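Local atomic coordinates of chromosomal replication initiator protein DnaA (Aquifex aeolicus, PDB entry 1L8Q), a protein that binds and hydrolyses ATP and, in its ATP-bound form, probably binds the chromosomal origin to start bacterial DNA replication. Residues L36-F41 / E131-L136; R64-I69 / S98-L103; I263-C268 / F283-H288. One frame throughout, in Å; residues are numbered along the deposited sequence.

Going from the N terminus, residues 36-41 enter the first strand of the AAA+ sheet, and contact 1 closes only when the chain returns at 131-136, the strand next to it. Contact 2 opens and closes within that long excursion: 64-69 leads into the edge strand 68-72, and 98-103 comes back beside it. The two contacts meet where strands 101-105 and 133-138 lie side by side, with I135 N and L102 O probably hydrogen-bonded, so together they order four of the sheet's strands. Contact 3 follows later as a short, separate closure in the DNA-binding domain, its centre about 44 Å from that of contact 1.

Contact 1. Residues L36-F41 / E131-L136; sequences LYNPIF and EKQIIL
I40 and F41 pair in parallel with I135 and L136, and two nearly straight backbone bonds hold the strands together: I40 N gives to I134 O at 3.1 Å, and L136 N gives to I40 O at 2.8 Å. CA-H...O contacts from I135 to I40 O and from F41 to L136 O fill in the ladder.

Ahead of the paired residues, side-chain amides take over. N38, joined to P39 by a cis peptide, straddles Q133 with both ends of its amide. OD1 receives I134 N at 2.8 Å in the carbonyl plane, on a lone pair, while ND2 gives to K132 O from above that carbonyl's plane. The side chains of Q133 and N38 run antiparallel alongside each other, their amide planes 59° apart. With CG trans to the main-chain N (chi1 -176°) and a bend at chi2, Q133 doubles back so that its NE2 bonds Y37 O at 2.8 Å and also I134 O, on the next residue. That oxygen therefore takes I40 N and Q133 NE2 from opposite faces of its plane. G34 N, bonded to Q133 OE1, helps fix the rotation of this amide.

The apolar contacts lie on both faces of the sheet. F41 CD2 meets L136 CB at 3.8 Å, the two side chains at about a right angle, and P39 CB reaches L136 CD2 at 3.7 Å. I40 and I135 share the other face, side by side with their CG2 atoms 4.1 Å apart.

This pairing belongs to the core of a P-loop AAA+ sheet, in strand order 2-3-4-1-5; strand 40-43 runs on into the nucleotide-binding loop that holds K50.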
loop_
_atom_site.group_PDB
_atom_site.type_symbol
_atom_site.label_atom_id
_atom_site.label_comp_id
_atom_site.label_asym_id
_atom_site.label_seq_id
_atom_site.Cartn_x
_atom_site.Cartn_y
_atom_site.Cartn_z
ATOM N N LEU A 36 25.899 -3.297 -14.355
ATOM C CA LEU A 36 26.046 -2.014 -13.701
ATOM C C LEU A 36 25.556 -2.099 -12.255
ATOM O O LEU A 36 26.291 -1.815 -11.304
ATOM C CB LEU A 36 25.209 -0.987 -14.451
ATOM C CG LEU A 36 25.801 0.369 -14.814
ATOM C CD1 LEU A 36 24.664 1.377 -15.049
ATOM C CD2 LEU A 36 26.768 0.865 -13.744
ATOM N N TYR A 37 24.303 -2.489 -12.100
ATOM C CA TYR A 37 23.707 -2.603 -10.795
ATOM C C TYR A 37 23.163 -3.984 -10.612
ATOM O O TYR A 37 22.350 -4.433 -11.399
ATOM C CB TYR A 37 22.546 -1.630 -10.670
ATOM C CG TYR A 37 22.887 -0.202 -10.970
ATOM C CD1 TYR A 37 23.939 0.446 -10.310
ATOM C CD2 TYR A 37 22.143 0.522 -11.886
ATOM C CE1 TYR A 37 24.249 1.778 -10.583
ATOM C CE2 TYR A 37 22.441 1.858 -12.155
ATOM C CZ TYR A 37 23.497 2.468 -11.505
ATOM O OH TYR A 37 23.775 3.767 -11.775
ATOM N N ASN A 38 23.580 -4.653 -9.554
ATOM C CA ASN A 38 23.071 -5.973 -9.267
ATOM C C ASN A 38 23.361 -6.288 -7.829
ATOM O O ASN A 38 24.500 -6.367 -7.441
ATOM C CB ASN A 38 23.726 -7.021 -10.183
ATOM C CG ASN A 38 22.742 -8.134 -10.615
ATOM O OD1 ASN A 38 21.511 -8.003 -10.473
ATOM N ND2 ASN A 38 23.285 -9.220 -11.148
ATOM N N PRO A 39 22.324 -6.425 -7.026
ATOM C CA PRO A 39 20.956 -6.285 -7.492
ATOM C C PRO A 39 20.443 -4.865 -7.368
ATOM O O PRO A 39 21.107 -3.989 -6.803
ATOM C CB PRO A 39 20.173 -7.138 -6.503
ATOM C CG PRO A 39 21.039 -7.228 -5.287
ATOM C CD PRO A 39 22.398 -6.700 -5.588
ATOM N N ILE A 40 19.243 -4.658 -7.906
ATOM C CA ILE A 40 18.489 -3.443 -7.709
ATOM C C ILE A 40 17.384 -3.806 -6.732
ATOM O O ILE A 40 16.677 -4.782 -6.944
ATOM C CB ILE A 40 17.847 -2.999 -9.009
ATOM C CG1 ILE A 40 18.898 -2.537 -9.995
ATOM C CG2 ILE A 40 16.839 -1.879 -8.765
ATOM C CD1 ILE A 40 18.320 -2.185 -11.312
ATOM N N PHE A 41 17.229 -3.019 -5.670
ATOM C CA PHE A 41 16.217 -3.294 -4.653
ATOM C C PHE A 41 15.360 -2.059 -4.507
ATOM O O PHE A 41 15.804 -1.062 -3.937
ATOM C CB PHE A 41 16.902 -3.594 -3.326
ATOM C CG PHE A 41 15.992 -4.092 -2.268
ATOM C CD1 PHE A 41 15.122 -3.231 -1.613
ATOM C CD2 PHE A 41 16.027 -5.427 -1.885
ATOM C CE1 PHE A 41 14.277 -3.702 -0.609
ATOM C CE2 PHE A 41 15.201 -5.906 -0.870
ATOM C CZ PHE A 41 14.328 -5.045 -0.231
ATOM N N GLU A 131 26.433 -12.734 -13.782
ATOM C CA GLU A 131 26.091 -11.365 -14.110
ATOM C C GLU A 131 24.707 -11.273 -14.742
ATOM O O GLU A 131 24.512 -10.559 -15.715
ATOM C CB GLU A 131 27.142 -10.739 -15.025
ATOM C CG GLU A 131 28.479 -10.488 -14.333
ATOM C CD GLU A 131 29.502 -9.816 -15.239
ATOM O OE1 GLU A 131 29.857 -10.407 -16.290
ATOM O OE2 GLU A 131 29.956 -8.701 -14.903
ATOM N N LYS A 132 23.756 -12.014 -14.188
ATOM C CA LYS A 132 22.363 -11.948 -14.638
ATOM C C LYS A 132 21.638 -10.947 -13.748
ATOM O O LYS A 132 21.924 -10.854 -12.543
ATOM C CB LYS A 132 21.700 -13.318 -14.560
ATOM C CG LYS A 132 22.249 -14.284 -15.547
ATOM C CD LYS A 132 22.361 -13.622 -16.905
ATOM C CE LYS A 132 22.822 -14.606 -17.989
ATOM N NZ LYS A 132 22.904 -13.948 -19.326
ATOM N N GLN A 133 20.717 -10.190 -14.332
ATOM C CA GLN A 133 20.103 -9.082 -13.619
ATOM C C GLN A 133 19.054 -9.530 -12.636
ATOM O O GLN A 133 18.195 -10.346 -12.951
ATOM C CB GLN A 133 19.505 -8.071 -14.599
ATOM C CG GLN A 133 18.919 -6.829 -13.938
ATOM C CD GLN A 133 20.000 -5.888 -13.381
ATOM O OE1 GLN A 133 20.859 -5.410 -14.123
ATOM N NE2 GLN A 133 19.956 -5.638 -12.085
ATOM N N ILE A 134 19.126 -8.984 -11.438
ATOM C CA ILE A 134 18.149 -9.265 -10.419
ATOM C C ILE A 134 17.519 -7.954 -10.015
ATOM O O ILE A 134 18.221 -6.979 -9.759
ATOM C CB ILE A 134 18.820 -9.881 -9.211
ATOM C CG1 ILE A 134 19.524 -11.188 -9.593
ATOM C CG2 ILE A 134 17.805 -10.112 -8.107
ATOM C CD1 ILE A 134 20.604 -11.598 -8.605
ATOM N N ILE A 135 16.191 -7.907 -9.997
ATOM C CA ILE A 135 15.508 -6.744 -9.492
ATOM C C ILE A 135 14.518 -7.189 -8.433
ATOM O O ILE A 135 13.668 -8.039 -8.686
ATOM C CB ILE A 135 14.807 -5.992 -10.606
ATOM C CG1 ILE A 135 15.784 -5.665 -11.709
ATOM C CG2 ILE A 135 14.195 -4.689 -10.084
ATOM C CD1 ILE A 135 15.169 -4.895 -12.825
ATOM N N LEU A 136 14.665 -6.641 -7.228
ATOM C CA LEU A 136 13.778 -6.966 -6.131
ATOM C C LEU A 136 12.942 -5.762 -5.832
ATOM O O LEU A 136 13.339 -4.641 -6.135
ATOM C CB LEU A 136 14.569 -7.309 -4.869
ATOM C CG LEU A 136 15.442 -8.551 -4.850
ATOM C CD1 LEU A 136 14.886 -9.620 -5.749
ATOM C CD2 LEU A 136 16.794 -8.162 -5.283
#

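Contact 2. Residues R64-I69 / S98-L103; sequences RGYRVI and SVDLLL
I69 and V99 meet at the apolar centre, their side chains crossing at about a right angle with CG1 of I69 3.9 Å from CG1 of V99. M95 and Y96 of helix 89-97 pack on I69 as well. V68 projects from the other face of the sheet and shares it with L101: the two stand next to each other with the same heading, V68 CG2 4.0 Å from L101 CB. The second branch of V68, CG1, reaches on to L103 CD1 at 4.1 Å.

Between these layers runs a short parallel ladder, in which I69 uses both its backbone groups. I69 N gives to L101 O at 3.0 Å, and L103 N gives to I69 O at 2.8 Å.

Farther back along the strands the pattern changes, and D100 grips the backbone of R67 at two points. Its N gives to R67 O at 2.8 Å, an oxygen that L101 N also approaches in a weak bond. Its carboxylate, swung to the side of its own main-chain N (chi1 -55°), takes R67 N on OD2 in an almost straight bond (171°), met on the anti side. Y66 packs against the same residue edge-on: D100 CG lies in the plane of the ring, and ring and carboxylate stand 78° apart. The other oxygen, OD1, forms a salt bridge to K132, so the acid links the segments leading into three neighbouring strands. At the polar edge, the extended R67 chain passes S98, with CD 3.7 Å from S98 O.

The arrangement is a beta-alpha-beta crossover at the edge of the P-loop sheet, its second strand leading to D105 and D106 of the ATP and magnesium site, the Walker B position of AAA+ proteins.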
loop_
_atom_site.group_PDB
_atom_site.type_symbol
_atom_site.label_atom_id
_atom_site.label_comp_id
_atom_site.label_asym_id
_atom_site.label_seq_id
_atom_site.Cartn_x
_atom_site.Cartn_y
_atom_site.Cartn_z
ATOM N N ARG A 64 13.228 -7.334 -26.052
ATOM C CA ARG A 64 14.579 -7.262 -26.588
ATOM C C ARG A 64 15.141 -8.649 -26.835
ATOM O O ARG A 64 16.189 -8.789 -27.467
ATOM C CB ARG A 64 15.491 -6.469 -25.656
ATOM C CG ARG A 64 15.479 -4.983 -25.923
ATOM C CD ARG A 64 15.414 -4.126 -24.672
ATOM N NE ARG A 64 16.733 -3.793 -24.150
ATOM C CZ ARG A 64 17.142 -2.557 -23.918
ATOM N NH1 ARG A 64 16.336 -1.527 -24.166
ATOM N NH2 ARG A 64 18.359 -2.346 -23.444
ATOM N N GLY A 65 14.445 -9.670 -26.328
ATOM C CA GLY A 65 14.842 -11.053 -26.539
ATOM C C GLY A 65 15.352 -11.814 -25.322
ATOM O O GLY A 65 15.713 -12.990 -25.445
ATOM N N TYR A 66 15.380 -11.167 -24.153
ATOM C CA TYR A 66 15.893 -11.805 -22.939
ATOM C C TYR A 66 14.893 -12.767 -22.291
ATOM O O TYR A 66 13.689 -12.599 -22.401
ATOM C CB TYR A 66 16.323 -10.748 -21.917
ATOM C CG TYR A 66 17.501 -9.912 -22.345
ATOM C CD1 TYR A 66 18.790 -10.412 -22.267
ATOM C CD2 TYR A 66 17.326 -8.619 -22.820
ATOM C CE1 TYR A 66 19.874 -9.652 -22.656
ATOM C CE2 TYR A 66 18.400 -7.851 -23.211
ATOM C CZ TYR A 66 19.676 -8.371 -23.129
ATOM O OH TYR A 66 20.770 -7.616 -23.520
ATOM N N ARG A 67 15.417 -13.772 -21.608
ATOM C CA ARG A 67 14.617 -14.739 -20.876
ATOM C C ARG A 67 14.280 -14.126 -19.502
ATOM O O ARG A 67 15.181 -13.747 -18.740
ATOM C CB ARG A 67 15.443 -16.012 -20.700
ATOM C CG ARG A 67 14.689 -17.333 -20.879
ATOM C CD ARG A 67 15.611 -18.560 -20.877
ATOM N NE ARG A 67 14.938 -19.770 -21.345
ATOM C CZ ARG A 67 15.274 -20.423 -22.453
ATOM N NH1 ARG A 67 16.277 -19.978 -23.213
ATOM N NH2 ARG A 67 14.608 -21.523 -22.806
ATOM N N VAL A 68 12.992 -14.018 -19.180
ATOM C CA VAL A 68 12.589 -13.301 -17.972
ATOM C C VAL A 68 11.649 -14.076 -17.083
ATOM O O VAL A 68 10.803 -14.781 -17.561
ATOM C CB VAL A 68 11.845 -11.992 -18.343
ATOM C CG1 VAL A 68 11.461 -11.211 -17.093
ATOM C CG2 VAL A 68 12.669 -11.141 -19.280
ATOM N N ILE A 69 11.789 -13.934 -15.779
ATOM C CA ILE A 69 10.753 -14.433 -14.897
ATOM C C ILE A 69 10.348 -13.363 -13.896
ATOM O O ILE A 69 11.188 -12.650 -13.345
ATOM C CB ILE A 69 11.147 -15.727 -14.168
ATOM C CG1 ILE A 69 10.925 -16.931 -15.068
ATOM C CG2 ILE A 69 10.228 -15.949 -12.999
ATOM C CD1 ILE A 69 10.891 -18.255 -14.312
ATOM N N SER A 98 18.221 -19.982 -14.849
ATOM C CA SER A 98 18.534 -19.855 -16.260
ATOM C C SER A 98 18.049 -18.581 -16.925
ATOM O O SER A 98 18.109 -18.470 -18.133
ATOM C CB SER A 98 17.920 -21.015 -17.009
ATOM O OG SER A 98 16.622 -20.647 -17.419
ATOM N N VAL A 99 17.551 -17.628 -16.165
ATOM C CA VAL A 99 17.003 -16.436 -16.792
ATOM C C VAL A 99 18.062 -15.362 -17.011
ATOM O O VAL A 99 19.156 -15.447 -16.473
ATOM C CB VAL A 99 15.841 -15.844 -15.959
ATOM C CG1 VAL A 99 14.703 -16.843 -15.849
ATOM C CG2 VAL A 99 16.317 -15.444 -14.592
ATOM N N ASP A 100 17.736 -14.365 -17.827
ATOM C CA ASP A 100 18.590 -13.194 -17.976
ATOM C C ASP A 100 18.129 -12.117 -16.987
ATOM O O ASP A 100 18.882 -11.206 -16.650
ATOM C CB ASP A 100 18.488 -12.606 -19.385
ATOM C CG ASP A 100 18.784 -13.621 -20.481
ATOM O OD1 ASP A 100 19.862 -14.260 -20.446
ATOM O OD2 ASP A 100 18.006 -13.823 -21.441
ATOM N N LEU A 101 16.880 -12.221 -16.541
ATOM C CA LEU A 101 16.270 -11.195 -15.704
ATOM C C LEU A 101 15.301 -11.819 -14.706
ATOM O O LEU A 101 14.275 -12.347 -15.102
ATOM C CB LEU A 101 15.474 -10.215 -16.580
ATOM C CG LEU A 101 15.358 -8.737 -16.130
ATOM C CD1 LEU A 101 14.012 -8.118 -16.495
ATOM C CD2 LEU A 101 15.665 -8.504 -14.643
ATOM N N LEU A 102 15.621 -11.745 -13.422
ATOM C CA LEU A 102 14.732 -12.248 -12.390
ATOM C C LEU A 102 14.070 -11.058 -11.669
ATOM O O LEU A 102 14.739 -10.098 -11.256
ATOM C CB LEU A 102 15.503 -13.135 -11.408
ATOM C CG LEU A 102 14.812 -13.449 -10.086
ATOM C CD1 LEU A 102 13.504 -14.089 -10.341
ATOM C CD2 LEU A 102 15.660 -14.351 -9.241
ATOM N N LEU A 103 12.755 -11.094 -11.556
ATOM C CA LEU A 103 12.047 -10.027 -10.882
ATOM C C LEU A 103 11.278 -10.621 -9.725
ATOM O O LEU A 103 10.296 -11.349 -9.948
ATOM C CB LEU A 103 11.065 -9.360 -11.839
ATOM C CG LEU A 103 11.584 -8.843 -13.193
ATOM C CD1 LEU A 103 10.413 -8.552 -14.092
ATOM C CD2 LEU A 103 12.455 -7.605 -13.033
#

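Contact 3. Residues I263-C268 / F283-H288; sequences IAMYLC and FKRKDH
A264, M265 and C268 present one side of helix 258-272 to F283, the first residue beyond the end of helix 276-282. The helical segment is regular, with C268 N bonded to A264 O one turn back, whereas 283-288 has no repeating structure and soon leads off. The closest pair of CA atoms, those of M265 and F283, is 8.0 Å apart, a gap that side chains must bridge.

The F283 ring does most of that work. Its outer end abuts this side of the helix, where CZ meets A264 CB at 3.6 Å and C268 SG at 4.0 Å. M265, a selenomethionine in this model, crosses the ring obliquely. Its CG lies against CE2, and the chain, extended beyond CG (chi2 171°), carries SE past the ring in a Met-aromatic contact, 5.2 Å from the F283 centroid and 30° off the ring normal. The terminal CE then comes to 4.0 Å from F283 CB. C268 adds a sulfur-aromatic contact, its SG 61° off that normal, and V234 of helix 216-241 also touches F283.

This packing sets the end of helix 276-282 and the start of the turn that follows against helix 258-272, consistent with the helix-turn-helix of the DnaA DNA-binding domain, where helix 290-300, beyond the turn, is probably the recognition helix.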
loop_
_atom_site.group_PDB
_atom_site.type_symbol
_atom_site.label_atom_id
_atom_site.label_comp_id
_atom_site.label_asym_id
_atom_site.label_seq_id
_atom_site.Cartn_x
_atom_site.Cartn_y
_atom_site.Cartn_z
ATOM N N ILE A 263 -13.904 6.614 22.579
ATOM C CA ILE A 263 -15.133 5.932 22.190
ATOM C C ILE A 263 -15.739 6.536 20.920
ATOM O O ILE A 263 -16.158 5.812 20.022
ATOM C CB ILE A 263 -16.165 5.934 23.330
ATOM C CG1 ILE A 263 -16.720 7.336 23.544
ATOM C CG2 ILE A 263 -15.560 5.375 24.621
ATOM C CD1 ILE A 263 -18.137 7.337 24.040
ATOM N N ALA A 264 -15.779 7.862 20.850
ATOM C CA ALA A 264 -16.320 8.529 19.678
ATOM C C ALA A 264 -15.629 8.011 18.425
ATOM O O ALA A 264 -16.263 7.399 17.569
ATOM C CB ALA A 264 -16.158 10.028 19.795
HETATM N N MSE A 265 -14.330 8.253 18.317
HETATM C CA MSE A 265 -13.580 7.749 17.181
HETATM C C MSE A 265 -13.966 6.291 16.935
HETATM O O MSE A 265 -14.207 5.885 15.796
HETATM C CB MSE A 265 -12.075 7.871 17.424
HETATM C CG MSE A 265 -11.567 9.296 17.411
HETATM SE SE MSE A 265 -9.717 9.449 17.983
HETATM C CE MSE A 265 -9.505 11.354 17.771
ATOM N N TYR A 266 -14.047 5.517 18.016
ATOM C CA TYR A 266 -14.430 4.113 17.923
ATOM C C TYR A 266 -15.809 3.967 17.299
ATOM O O TYR A 266 -16.023 3.129 16.423
ATOM C CB TYR A 266 -14.402 3.447 19.305
ATOM C CG TYR A 266 -14.735 1.977 19.270
ATOM C CD1 TYR A 266 -13.743 1.025 19.045
ATOM C CD2 TYR A 266 -16.040 1.537 19.456
ATOM C CE1 TYR A 266 -14.045 -0.326 19.011
ATOM C CE2 TYR A 266 -16.352 0.198 19.418
ATOM C CZ TYR A 266 -15.354 -0.734 19.200
ATOM O OH TYR A 266 -15.667 -2.072 19.161
ATOM N N LEU A 267 -16.742 4.794 17.744
ATOM C CA LEU A 267 -18.095 4.737 17.218
ATOM C C LEU A 267 -18.150 5.163 15.745
ATOM O O LEU A 267 -18.907 4.592 14.949
ATOM C CB LEU A 267 -19.039 5.580 18.071
ATOM C CG LEU A 267 -19.233 5.078 19.503
ATOM C CD1 LEU A 267 -20.537 5.586 20.076
ATOM C CD2 LEU A 267 -19.205 3.571 19.534
ATOM N N CYS A 268 -17.348 6.163 15.387
ATOM C CA CYS A 268 -17.281 6.620 14.006
ATOM C C CYS A 268 -16.720 5.502 13.173
ATOM O O CYS A 268 -17.207 5.226 12.076
ATOM C CB CYS A 268 -16.383 7.849 13.880
ATOM S SG CYS A 268 -17.194 9.425 14.233
ATOM N N PHE A 283 -12.606 14.639 13.565
ATOM C CA PHE A 283 -12.048 15.189 14.773
ATOM C C PHE A 283 -10.873 16.038 14.353
ATOM O O PHE A 283 -9.799 15.524 14.051
ATOM C CB PHE A 283 -11.615 14.069 15.713
ATOM C CG PHE A 283 -12.727 13.138 16.084
ATOM C CD1 PHE A 283 -13.689 13.518 17.000
ATOM C CD2 PHE A 283 -12.828 11.893 15.499
ATOM C CE1 PHE A 283 -14.719 12.668 17.333
ATOM C CE2 PHE A 283 -13.857 11.042 15.831
ATOM C CZ PHE A 283 -14.799 11.428 16.753
ATOM N N LYS A 284 -11.088 17.343 14.305
ATOM C CA LYS A 284 -10.083 18.252 13.789
ATOM C C LYS A 284 -8.691 17.933 14.268
ATOM O O LYS A 284 -8.348 18.134 15.428
ATOM C CB LYS A 284 -10.488 19.696 14.037
ATOM C CG LYS A 284 -11.774 20.000 13.311
ATOM C CD LYS A 284 -12.331 21.359 13.597
ATOM C CE LYS A 284 -13.789 21.411 13.159
ATOM N NZ LYS A 284 -14.456 22.671 13.572
ATOM N N ARG A 285 -7.930 17.353 13.350
ATOM C CA ARG A 285 -6.546 16.963 13.539
ATOM C C ARG A 285 -6.118 16.485 12.165
ATOM O O ARG A 285 -6.939 16.395 11.255
ATOM C CB ARG A 285 -6.401 15.790 14.527
ATOM C CG ARG A 285 -7.488 15.645 15.604
ATOM C CD ARG A 285 -7.293 16.518 16.850
ATOM N NE ARG A 285 -6.555 15.875 17.942
ATOM C CZ ARG A 285 -5.960 14.688 17.873
ATOM N NH1 ARG A 285 -6.000 13.974 16.758
ATOM N NH2 ARG A 285 -5.322 14.209 18.930
ATOM N N LYS A 286 -4.837 16.178 12.008
ATOM C CA LYS A 286 -4.354 15.604 10.762
ATOM C C LYS A 286 -3.053 14.847 10.962
ATOM O O LYS A 286 -1.973 15.434 10.975
ATOM C CB LYS A 286 -4.203 16.657 9.666
ATOM C CG LYS A 286 -3.568 16.094 8.405
ATOM C CD LYS A 286 -4.368 16.430 7.161
ATOM C CE LYS A 286 -4.089 15.420 6.051
ATOM N NZ LYS A 286 -4.452 15.943 4.703
ATOM N N ASP A 287 -3.178 13.537 11.124
ATOM C CA ASP A 287 -2.034 12.661 11.305
ATOM C C ASP A 287 -2.517 11.225 11.447
ATOM O O ASP A 287 -3.717 10.952 11.381
ATOM C CB ASP A 287 -1.247 13.059 12.546
ATOM C CG ASP A 287 -1.815 12.450 13.807
ATOM O OD1 ASP A 287 -2.860 12.935 14.285
ATOM O OD2 ASP A 287 -1.291 11.475 14.382
ATOM N N HIS A 288 -1.577 10.311 11.656
ATOM C CA HIS A 288 -1.904 8.901 11.806
ATOM C C HIS A 288 -2.042 8.517 13.270
ATOM O O HIS A 288 -3.124 8.604 13.847
ATOM C CB HIS A 288 -0.826 8.036 11.147
ATOM C CG HIS A 288 -0.946 7.949 9.657
ATOM N ND1 HIS A 288 -0.664 9.012 8.824
ATOM C CD2 HIS A 288 -1.317 6.927 8.851
ATOM C CE1 HIS A 288 -0.858 8.646 7.569
ATOM N NE2 HIS A 288 -1.253 7.386 7.558
#